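Local atomic coordinates of mannosylglycerate hydrolase MGH1-like glycoside hydrolase domain-containing protein (Thermus thermophilus HB8, PDB entry 4WVA), a protein that hydrolyses mannosylglycerate, a solute made under osmotic stress in thermophiles, to mannose and glycerate, and probably also splits glucosylglycerate. Residues A[26-31]-A[347-352]; A[176-181]-A[207-212]; A[196-199]-A[203-206]. All coordinates share one frame; numbering follows the deposited sequence.

Contact 1: residues A[26-31]-A[347-352]; sequences GLYPYQ and GRYWRG
Tyr28 and Tyr349 come from opposite directions and bring their hydroxyls together, Tyr28 OH lying 3.3 Å from Tyr349 OH. Behind that pair the contact thins quickly: Tyr28 OH lies 4.0 Å from Tyr349 CE1, approaching that ring obliquely, and the rings themselves do not stack. On Tyr28, CG stands opposite the carbonyl carbon (chi1 -60°), which sends the phenol from its loop across to residues 347-352. On Tyr349, CG lies roughly opposite the backbone N instead (chi1 -154°), and this aims the hydroxyl at the incoming Tyr28. Each ring is backed by a sequence neighbour: Leu27 CG rests 3.5 Å above the plane of the Tyr28 ring, over its centre, and Trp350 CD1 sits 3.7 Å above the Tyr349 ring in the same manner. Tyr349 and Trp350 form the corner of a type II' beta turn closed by Arg351 N bonding to Arg348 O at 3.1 Å, and the positive phi of Tyr349 (67°) belongs to that turn. This is the active site of a GH63 enzyme with an (alpha/alpha)6 barrel, and the three aromatic residues probably all bind substrate. Tyr28 OH hydrogen-bonds to Glu393, the probable proton acceptor, while Tyr349 OH hydrogen-bonds to Asp165, the probable proton donor. A bound Tris molecule, probably from the crystallisation liquor, puts its nitrogen on both tyrosine hydroxyls and one of its oxygens on Trp350 NE1.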
loop_
_atom_site.group_PDB
_atom_site.type_symbol
_atom_site.label_atom_id
_atom_site.label_comp_id
_atom_site.label_asym_id
_atom_site.label_seq_id
_atom_site.Cartn_x
_atom_site.Cartn_y
_atom_site.Cartn_z
ATOM N N GLY A 26 -18.650 -30.398 -27.058
ATOM C CA GLY A 26 -20.113 -30.406 -27.050
ATOM C C GLY A 26 -20.710 -29.305 -26.198
ATOM O O GLY A 26 -21.452 -28.446 -26.702
ATOM N N LEU A 27 -20.391 -29.334 -24.904
ATOM C CA LEU A 27 -20.945 -28.405 -23.912
ATOM C C LEU A 27 -20.570 -26.943 -24.189
ATOM O O LEU A 27 -21.410 -26.021 -24.095
ATOM C CB LEU A 27 -20.461 -28.831 -22.505
ATOM C CG LEU A 27 -20.823 -27.937 -21.313
ATOM C CD1 LEU A 27 -22.328 -27.746 -21.142
ATOM C CD2 LEU A 27 -20.236 -28.510 -20.027
ATOM N N TYR A 28 -19.296 -26.738 -24.513
ATOM C CA TYR A 28 -18.751 -25.416 -24.755
ATOM C C TYR A 28 -17.966 -25.398 -26.062
ATOM O O TYR A 28 -16.738 -25.344 -26.067
ATOM C CB TYR A 28 -17.838 -25.035 -23.595
ATOM C CG TYR A 28 -18.473 -24.979 -22.229
ATOM C CD1 TYR A 28 -19.571 -24.173 -21.967
ATOM C CD2 TYR A 28 -17.930 -25.705 -21.171
ATOM C CE1 TYR A 28 -20.125 -24.095 -20.707
ATOM C CE2 TYR A 28 -18.473 -25.637 -19.907
ATOM C CZ TYR A 28 -19.589 -24.854 -19.678
ATOM O OH TYR A 28 -20.093 -24.743 -18.412
ATOM N N PRO A 29 -18.680 -25.422 -27.200
ATOM C CA PRO A 29 -18.061 -25.717 -28.501
ATOM C C PRO A 29 -17.532 -24.479 -29.237
ATOM O O PRO A 29 -17.581 -24.390 -30.477
ATOM C CB PRO A 29 -19.221 -26.386 -29.249
ATOM C CG PRO A 29 -20.403 -25.610 -28.770
ATOM C CD PRO A 29 -20.149 -25.348 -27.298
ATOM N N TYR A 30 -16.997 -23.518 -28.478
ATOM C CA TYR A 30 -16.534 -22.264 -29.026
ATOM C C TYR A 30 -15.335 -21.845 -28.190
ATOM O O TYR A 30 -14.848 -22.635 -27.349
ATOM C CB TYR A 30 -17.618 -21.166 -28.946
ATOM C CG TYR A 30 -18.918 -21.469 -29.652
ATOM C CD1 TYR A 30 -18.959 -21.527 -31.041
ATOM C CD2 TYR A 30 -20.102 -21.657 -28.942
ATOM C CE1 TYR A 30 -20.151 -21.785 -31.704
ATOM C CE2 TYR A 30 -21.300 -21.918 -29.611
ATOM C CZ TYR A 30 -21.298 -21.983 -30.994
ATOM O OH TYR A 30 -22.479 -22.235 -31.699
ATOM N N GLN A 31 -14.831 -20.642 -28.435
ATOM C CA GLN A 31 -13.745 -20.078 -27.618
ATOM C C GLN A 31 -14.280 -19.140 -26.530
ATOM O O GLN A 31 -15.013 -18.193 -26.818
ATOM C CB GLN A 31 -12.737 -19.337 -28.493
ATOM C CG GLN A 31 -11.586 -18.696 -27.718
ATOM C CD GLN A 31 -10.406 -18.225 -28.551
ATOM O OE1 GLN A 31 -9.243 -18.268 -28.090
ATOM N NE2 GLN A 31 -10.671 -17.728 -29.743
ATOM N N GLY A 347 -23.067 -29.939 -5.402
ATOM C CA GLY A 347 -22.959 -30.333 -6.793
ATOM C C GLY A 347 -23.288 -29.274 -7.831
ATOM O O GLY A 347 -23.033 -29.501 -9.025
ATOM N N ARG A 348 -23.844 -28.128 -7.423
ATOM C CA ARG A 348 -24.448 -27.214 -8.398
ATOM C C ARG A 348 -23.557 -26.032 -8.778
ATOM O O ARG A 348 -23.768 -24.908 -8.304
ATOM C CB ARG A 348 -25.836 -26.717 -7.965
ATOM C CG ARG A 348 -26.624 -26.169 -9.144
ATOM C CD ARG A 348 -27.945 -25.544 -8.762
ATOM N NE ARG A 348 -28.895 -26.533 -8.259
ATOM C CZ ARG A 348 -29.702 -27.275 -9.020
ATOM N NH1 ARG A 348 -29.702 -27.191 -10.349
ATOM N NH2 ARG A 348 -30.526 -28.128 -8.432
ATOM N N TYR A 349 -22.561 -26.319 -9.617
ATOM C CA TYR A 349 -21.870 -25.315 -10.424
ATOM C C TYR A 349 -21.062 -24.375 -9.518
ATOM O O TYR A 349 -20.069 -24.814 -8.949
ATOM C CB TYR A 349 -22.887 -24.599 -11.339
ATOM C CG TYR A 349 -22.382 -23.998 -12.635
ATOM C CD1 TYR A 349 -21.317 -24.546 -13.343
ATOM C CD2 TYR A 349 -23.041 -22.926 -13.214
ATOM C CE1 TYR A 349 -20.901 -24.010 -14.557
ATOM C CE2 TYR A 349 -22.635 -22.393 -14.414
ATOM C CZ TYR A 349 -21.555 -22.924 -15.084
ATOM O OH TYR A 349 -21.154 -22.382 -16.298
ATOM N N TRP A 350 -21.470 -23.109 -9.391
ATOM C CA TRP A 350 -20.748 -22.146 -8.529
ATOM C C TRP A 350 -21.331 -21.942 -7.135
ATOM O O TRP A 350 -20.996 -20.977 -6.456
ATOM C CB TRP A 350 -20.621 -20.812 -9.285
ATOM C CG TRP A 350 -19.705 -20.888 -10.448
ATOM C CD1 TRP A 350 -20.040 -21.093 -11.732
ATOM C CD2 TRP A 350 -18.280 -20.760 -10.418
ATOM N NE1 TRP A 350 -18.926 -21.103 -12.530
ATOM C CE2 TRP A 350 -17.826 -20.896 -11.742
ATOM C CE3 TRP A 350 -17.352 -20.527 -9.402
ATOM C CZ2 TRP A 350 -16.481 -20.819 -12.080
ATOM C CZ3 TRP A 350 -16.007 -20.475 -9.737
ATOM C CH2 TRP A 350 -15.587 -20.603 -11.059
ATOM N N ARG A 351 -22.165 -22.875 -6.671
ATOM C CA ARG A 351 -22.811 -22.755 -5.385
ATOM C C ARG A 351 -22.236 -23.716 -4.339
ATOM O O ARG A 351 -22.901 -24.041 -3.366
ATOM C CB ARG A 351 -24.326 -22.972 -5.569
ATOM C CG ARG A 351 -24.898 -22.045 -6.629
ATOM C CD ARG A 351 -26.395 -22.195 -6.783
ATOM N NE ARG A 351 -27.158 -21.666 -5.661
ATOM C CZ ARG A 351 -27.592 -20.411 -5.539
ATOM N NH1 ARG A 351 -27.297 -19.477 -6.443
ATOM N NH2 ARG A 351 -28.342 -20.088 -4.481
ATOM N N GLY A 352 -20.985 -24.147 -4.519
ATOM C CA GLY A 352 -20.369 -25.094 -3.578
ATOM C C GLY A 352 -19.205 -25.911 -4.129
ATOM O O GLY A 352 -18.202 -26.111 -3.433
#

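Contact 2: residues A[176-181]-A[207-212]; sequences RVPVEN and YLSLLY
In this (alpha/alpha)6-barrel enzyme the loop that follows helix 171-175 lies against helix 201-216, with Val177 and Pro178 meeting Ser209 and Leu210. The polar link is a short hydrogen bond, Ser209 OG donating to Pro178 O at 2.6 Å. The hydroxyl comes in nearly head-on, 164° at the carbonyl oxygen. Having OG opposite the backbone N of Ser209 (chi1 175°) turns the hydroxyl outward from the helix to the loop. Val177 packs on the same spot with its two methyls divided: CG1 lies 3.6 Å from Ser209 CB, whereas CG2 rests 4.0 Å from Leu210 CD2. The Val177 and Leu210 side chains cross at about a right angle. Nearby, Val179 continues the packing on Asp205 and Arg206, one turn back along the same helix, and Leu210 also touches His158. Replacing Ser209 with an alanine would probably leave Pro178 O without this donor and let the loop shift against the helix. Proline has no N-H to offer, so this residue's backbone can bond to the helix only through its carbonyl, and the loop meets the helix through one directed bond with methyl packing beside it.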
loop_
_atom_site.group_PDB
_atom_site.type_symbol
_atom_site.label_atom_id
_atom_site.label_comp_id
_atom_site.label_asym_id
_atom_site.label_seq_id
_atom_site.Cartn_x
_atom_site.Cartn_y
_atom_site.Cartn_z
ATOM N N ARG A 176 -34.303 -8.925 -9.370
ATOM C CA ARG A 176 -34.878 -7.716 -9.952
ATOM C C ARG A 176 -35.001 -7.731 -11.469
ATOM O O ARG A 176 -35.552 -6.793 -12.050
ATOM C CB ARG A 176 -34.075 -6.485 -9.520
ATOM C CG ARG A 176 -33.935 -6.433 -8.021
ATOM C CD ARG A 176 -33.514 -5.087 -7.483
ATOM N NE ARG A 176 -33.205 -5.284 -6.080
ATOM C CZ ARG A 176 -31.992 -5.551 -5.595
ATOM N NH1 ARG A 176 -30.923 -5.589 -6.390
ATOM N NH2 ARG A 176 -31.857 -5.756 -4.292
ATOM N N VAL A 177 -34.509 -8.784 -12.124
ATOM C CA VAL A 177 -34.533 -8.843 -13.570
ATOM C C VAL A 177 -35.915 -9.340 -13.987
ATOM O O VAL A 177 -36.330 -10.401 -13.528
ATOM C CB VAL A 177 -33.449 -9.796 -14.094
ATOM C CG1 VAL A 177 -33.570 -9.998 -15.603
ATOM C CG2 VAL A 177 -32.079 -9.251 -13.710
ATOM N N PRO A 178 -36.632 -8.565 -14.824
ATOM C CA PRO A 178 -37.995 -9.000 -15.192
ATOM C C PRO A 178 -37.976 -10.244 -16.074
ATOM O O PRO A 178 -37.071 -10.393 -16.890
ATOM C CB PRO A 178 -38.560 -7.803 -15.964
ATOM C CG PRO A 178 -37.393 -6.964 -16.363
ATOM C CD PRO A 178 -36.288 -7.242 -15.382
ATOM N N VAL A 179 -38.970 -11.116 -15.905
ATOM C CA VAL A 179 -39.122 -12.290 -16.762
ATOM C C VAL A 179 -40.494 -12.367 -17.452
ATOM O O VAL A 179 -40.723 -13.280 -18.238
ATOM C CB VAL A 179 -38.843 -13.602 -15.995
ATOM C CG1 VAL A 179 -37.392 -13.640 -15.505
ATOM C CG2 VAL A 179 -39.802 -13.794 -14.826
ATOM N N GLU A 180 -41.388 -11.416 -17.174
ATOM C CA GLU A 180 -42.717 -11.371 -17.823
ATOM C C GLU A 180 -42.597 -11.346 -19.334
ATOM O O GLU A 180 -41.798 -10.591 -19.881
ATOM C CB GLU A 180 -43.511 -10.127 -17.393
ATOM C CG GLU A 180 -43.831 -10.041 -15.914
ATOM C CD GLU A 180 -44.380 -11.339 -15.355
ATOM O OE1 GLU A 180 -45.466 -11.770 -15.807
ATOM O OE2 GLU A 180 -43.719 -11.926 -14.467
ATOM N N ASN A 181 -43.402 -12.168 -20.005
ATOM C CA ASN A 181 -43.436 -12.224 -21.473
ATOM C C ASN A 181 -42.124 -12.683 -22.114
ATOM O O ASN A 181 -41.878 -12.421 -23.298
ATOM C CB ASN A 181 -43.847 -10.865 -22.073
ATOM C CG ASN A 181 -45.010 -10.224 -21.338
ATOM O OD1 ASN A 181 -44.996 -9.022 -21.066
ATOM N ND2 ASN A 181 -46.019 -11.023 -21.005
ATOM N N TYR A 207 -30.870 -14.732 -17.074
ATOM C CA TYR A 207 -29.747 -14.597 -18.000
ATOM C C TYR A 207 -30.220 -14.114 -19.389
ATOM O O TYR A 207 -29.617 -13.228 -19.999
ATOM C CB TYR A 207 -28.935 -15.914 -18.170
ATOM C CG TYR A 207 -28.366 -16.583 -16.919
ATOM C CD1 TYR A 207 -28.211 -15.895 -15.707
ATOM C CD2 TYR A 207 -27.938 -17.924 -16.961
ATOM C CE1 TYR A 207 -27.697 -16.526 -14.581
ATOM C CE2 TYR A 207 -27.434 -18.562 -15.836
ATOM C CZ TYR A 207 -27.306 -17.861 -14.646
ATOM O OH TYR A 207 -26.804 -18.505 -13.535
ATOM N N LEU A 208 -31.288 -14.737 -19.902
ATOM C CA LEU A 208 -31.788 -14.421 -21.237
ATOM C C LEU A 208 -32.502 -13.075 -21.286
ATOM O O LEU A 208 -32.324 -12.310 -22.231
ATOM C CB LEU A 208 -32.667 -15.563 -21.790
ATOM C CG LEU A 208 -31.906 -16.614 -22.610
ATOM C CD1 LEU A 208 -31.431 -16.022 -23.928
ATOM C CD2 LEU A 208 -30.728 -17.203 -21.856
ATOM N N SER A 209 -33.273 -12.772 -20.252
ATOM C CA SER A 209 -33.902 -11.441 -20.140
ATOM C C SER A 209 -32.870 -10.316 -20.277
ATOM O O SER A 209 -33.065 -9.335 -21.016
ATOM C CB SER A 209 -34.661 -11.311 -18.827
ATOM O OG SER A 209 -35.172 -9.993 -18.679
ATOM N N LEU A 210 -31.745 -10.460 -19.580
ATOM C CA LEU A 210 -30.676 -9.472 -19.688
ATOM C C LEU A 210 -30.100 -9.392 -21.091
ATOM O O LEU A 210 -29.904 -8.299 -21.629
ATOM C CB LEU A 210 -29.565 -9.761 -18.663
ATOM C CG LEU A 210 -29.879 -9.494 -17.179
ATOM C CD1 LEU A 210 -28.799 -10.078 -16.267
ATOM C CD2 LEU A 210 -30.052 -8.014 -16.900
ATOM N N LEU A 211 -29.837 -10.550 -21.698
ATOM C CA LEU A 211 -29.346 -10.617 -23.062
ATOM C C LEU A 211 -30.281 -9.858 -23.999
ATOM O O LEU A 211 -29.829 -9.044 -24.807
ATOM C CB LEU A 211 -29.200 -12.080 -23.519
ATOM C CG LEU A 211 -28.446 -12.363 -24.837
ATOM C CD1 LEU A 211 -28.059 -13.830 -24.921
ATOM C CD2 LEU A 211 -29.240 -11.975 -26.083
ATOM N N TYR A 212 -31.581 -10.135 -23.886
ATOM C CA TYR A 212 -32.570 -9.509 -24.773
ATOM C C TYR A 212 -32.604 -8.001 -24.578
ATOM O O TYR A 212 -32.713 -7.254 -25.550
ATOM C CB TYR A 212 -33.969 -10.109 -24.579
ATOM C CG TYR A 212 -34.096 -11.575 -24.962
ATOM C CD1 TYR A 212 -33.439 -12.088 -26.074
ATOM C CD2 TYR A 212 -34.882 -12.446 -24.213
ATOM C CE1 TYR A 212 -33.551 -13.420 -26.426
ATOM C CE2 TYR A 212 -34.997 -13.781 -24.560
ATOM C CZ TYR A 212 -34.329 -14.254 -25.668
ATOM O OH TYR A 212 -34.430 -15.577 -26.030
#

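Contact 3: residues A[196-199]-A[203-206]; sequences EERP and DYDR
Tyr204 OH receives Arg198 NH2 at 3.0 Å, the one hydrogen bond between residues 196-199 and 203-206. The hydroxyl sits at the edge of the guanidinium, nearly in its plane, yet the bond is bent, with 137° at the hydrogen. Guanidinium and phenol planes stand 46° apart, so the two groups meet edge to edge without stacking. Arg198 gets there by folding at both chi2 and chi3, which bends the chain back so that NH2 meets the tyrosine hydroxyl. Its other nitrogens are taken too: NE makes a salt bridge with Asp189, and NH1 hydrogen-bonds to Tyr28 OH. Held at all three nitrogens, the group has little freedom to turn. Arg198 is a probable substrate-binding residue of this GH63 active site, and Tyr204, near the start of helix 201-216, probably helps to position it from the second shell. Next to the polar pair, Pro199 packs against the first turns of the helix. Its CB lies 3.8 Å from Tyr204 CE2, touching the ring at its edge, and CG follows at 3.9 Å from the same CE2. The tyrosine's chi1 of -96° is well away from a staggered value, and it lays that ring edge along the proline. Pro199 CB also packs 3.8 Å from Asp203 CB, while the Asp203 carboxylate reaches back by OD2 to the backbone N of Arg200, just ahead of the helix.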
loop_
_atom_site.group_PDB
_atom_site.type_symbol
_atom_site.label_atom_id
_atom_site.label_comp_id
_atom_site.label_asym_id
_atom_site.label_seq_id
_atom_site.Cartn_x
_atom_site.Cartn_y
_atom_site.Cartn_z
ATOM N N GLU A 196 -29.119 -31.013 -12.328
ATOM C CA GLU A 196 -28.835 -30.805 -10.906
ATOM C C GLU A 196 -27.466 -30.134 -10.690
ATOM O O GLU A 196 -27.204 -29.592 -9.617
ATOM C CB GLU A 196 -28.892 -32.118 -10.123
ATOM C CG GLU A 196 -30.293 -32.712 -9.992
ATOM C CD GLU A 196 -30.327 -33.978 -9.142
ATOM O OE1 GLU A 196 -29.604 -34.047 -8.122
ATOM O OE2 GLU A 196 -31.090 -34.912 -9.486
ATOM N N GLU A 197 -26.613 -30.171 -11.721
ATOM C CA GLU A 197 -25.264 -29.601 -11.636
ATOM C C GLU A 197 -25.165 -28.263 -12.357
ATOM O O GLU A 197 -24.086 -27.666 -12.428
ATOM C CB GLU A 197 -24.258 -30.597 -12.230
ATOM C CG GLU A 197 -24.140 -31.869 -11.407
ATOM C CD GLU A 197 -23.375 -32.980 -12.104
ATOM O OE1 GLU A 197 -22.668 -32.731 -13.086
ATOM O OE2 GLU A 197 -23.470 -34.133 -11.624
ATOM N N ARG A 198 -26.286 -27.776 -12.869
ATOM C CA ARG A 198 -26.348 -26.568 -13.693
ATOM C C ARG A 198 -27.249 -25.484 -13.089
ATOM O O ARG A 198 -28.028 -25.756 -12.167
ATOM C CB ARG A 198 -26.895 -26.944 -15.072
ATOM C CG ARG A 198 -25.983 -27.869 -15.869
ATOM C CD ARG A 198 -24.689 -27.177 -16.319
ATOM N NE ARG A 198 -24.949 -26.025 -17.190
ATOM C CZ ARG A 198 -24.007 -25.204 -17.657
ATOM N NH1 ARG A 198 -22.736 -25.420 -17.338
ATOM N NH2 ARG A 198 -24.336 -24.174 -18.441
ATOM N N PRO A 199 -27.154 -24.245 -13.621
ATOM C CA PRO A 199 -28.114 -23.227 -13.185
ATOM C C PRO A 199 -29.538 -23.693 -13.448
ATOM O O PRO A 199 -29.773 -24.451 -14.388
ATOM C CB PRO A 199 -27.791 -22.020 -14.075
ATOM C CG PRO A 199 -26.378 -22.227 -14.505
ATOM C CD PRO A 199 -26.247 -23.720 -14.661
ATOM N N ASP A 203 -32.767 -19.101 -13.118
ATOM C CA ASP A 203 -31.499 -18.441 -13.469
ATOM C C ASP A 203 -31.418 -18.142 -14.960
ATOM O O ASP A 203 -31.229 -16.991 -15.372
ATOM C CB ASP A 203 -30.304 -19.313 -13.081
ATOM C CG ASP A 203 -30.258 -19.617 -11.620
ATOM O OD1 ASP A 203 -30.182 -18.681 -10.820
ATOM O OD2 ASP A 203 -30.300 -20.795 -11.267
ATOM N N TYR A 204 -31.573 -19.172 -15.792
ATOM C CA TYR A 204 -31.520 -18.952 -17.228
ATOM C C TYR A 204 -32.556 -17.958 -17.740
ATOM O O TYR A 204 -32.266 -17.186 -18.635
ATOM C CB TYR A 204 -31.610 -20.256 -18.022
ATOM C CG TYR A 204 -30.254 -20.792 -18.428
ATOM C CD1 TYR A 204 -29.750 -20.606 -19.709
ATOM C CD2 TYR A 204 -29.497 -21.506 -17.526
ATOM C CE1 TYR A 204 -28.501 -21.114 -20.061
ATOM C CE2 TYR A 204 -28.254 -22.006 -17.861
ATOM C CZ TYR A 204 -27.766 -21.826 -19.121
ATOM O OH TYR A 204 -26.523 -22.350 -19.434
ATOM N N ASP A 205 -33.759 -17.967 -17.166
ATOM C CA ASP A 205 -34.775 -16.998 -17.575
ATOM C C ASP A 205 -34.242 -15.572 -17.465
ATOM O O ASP A 205 -34.407 -14.750 -18.369
ATOM C CB ASP A 205 -36.024 -17.136 -16.703
ATOM C CG ASP A 205 -36.883 -18.339 -17.075
ATOM O OD1 ASP A 205 -36.639 -18.978 -18.124
ATOM O OD2 ASP A 205 -37.811 -18.646 -16.295
ATOM N N ARG A 206 -33.561 -15.309 -16.355
ATOM C CA ARG A 206 -33.006 -13.989 -16.073
ATOM C C ARG A 206 -31.717 -13.718 -16.865
ATOM O O ARG A 206 -31.521 -12.611 -17.339
ATOM C CB ARG A 206 -32.857 -13.821 -14.557
ATOM C CG ARG A 206 -34.225 -13.775 -13.874
ATOM C CD ARG A 206 -34.218 -14.036 -12.388
ATOM N NE ARG A 206 -35.568 -13.828 -11.867
ATOM C CZ ARG A 206 -36.562 -14.713 -11.966
ATOM N NH1 ARG A 206 -36.360 -15.906 -12.520
ATOM N NH2 ARG A 206 -37.779 -14.404 -11.497
#

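In the fold
The three contacts are nested along the chain: residues 196-199 and 203-206 of contact 3 fall within the loop closed by contact 2, and both lie within the long loop closed by contact 1. Contacts 2 and 3 share helix 201-216, with centres about 13 Å apart, and they touch where Tyr207 OH packs on Pro199 CB. Contact 3 in turn sits about 11 Å from contact 1, centre to centre, and meets it through the Arg198 backbone oxygen and the Arg348 guanidinium. Contacts 1 and 2, about 21 Å apart between centres, do not touch. Helix 201-216 thus connects the outlying loop 176-181, by way of contact 3, with the catalytic pocket.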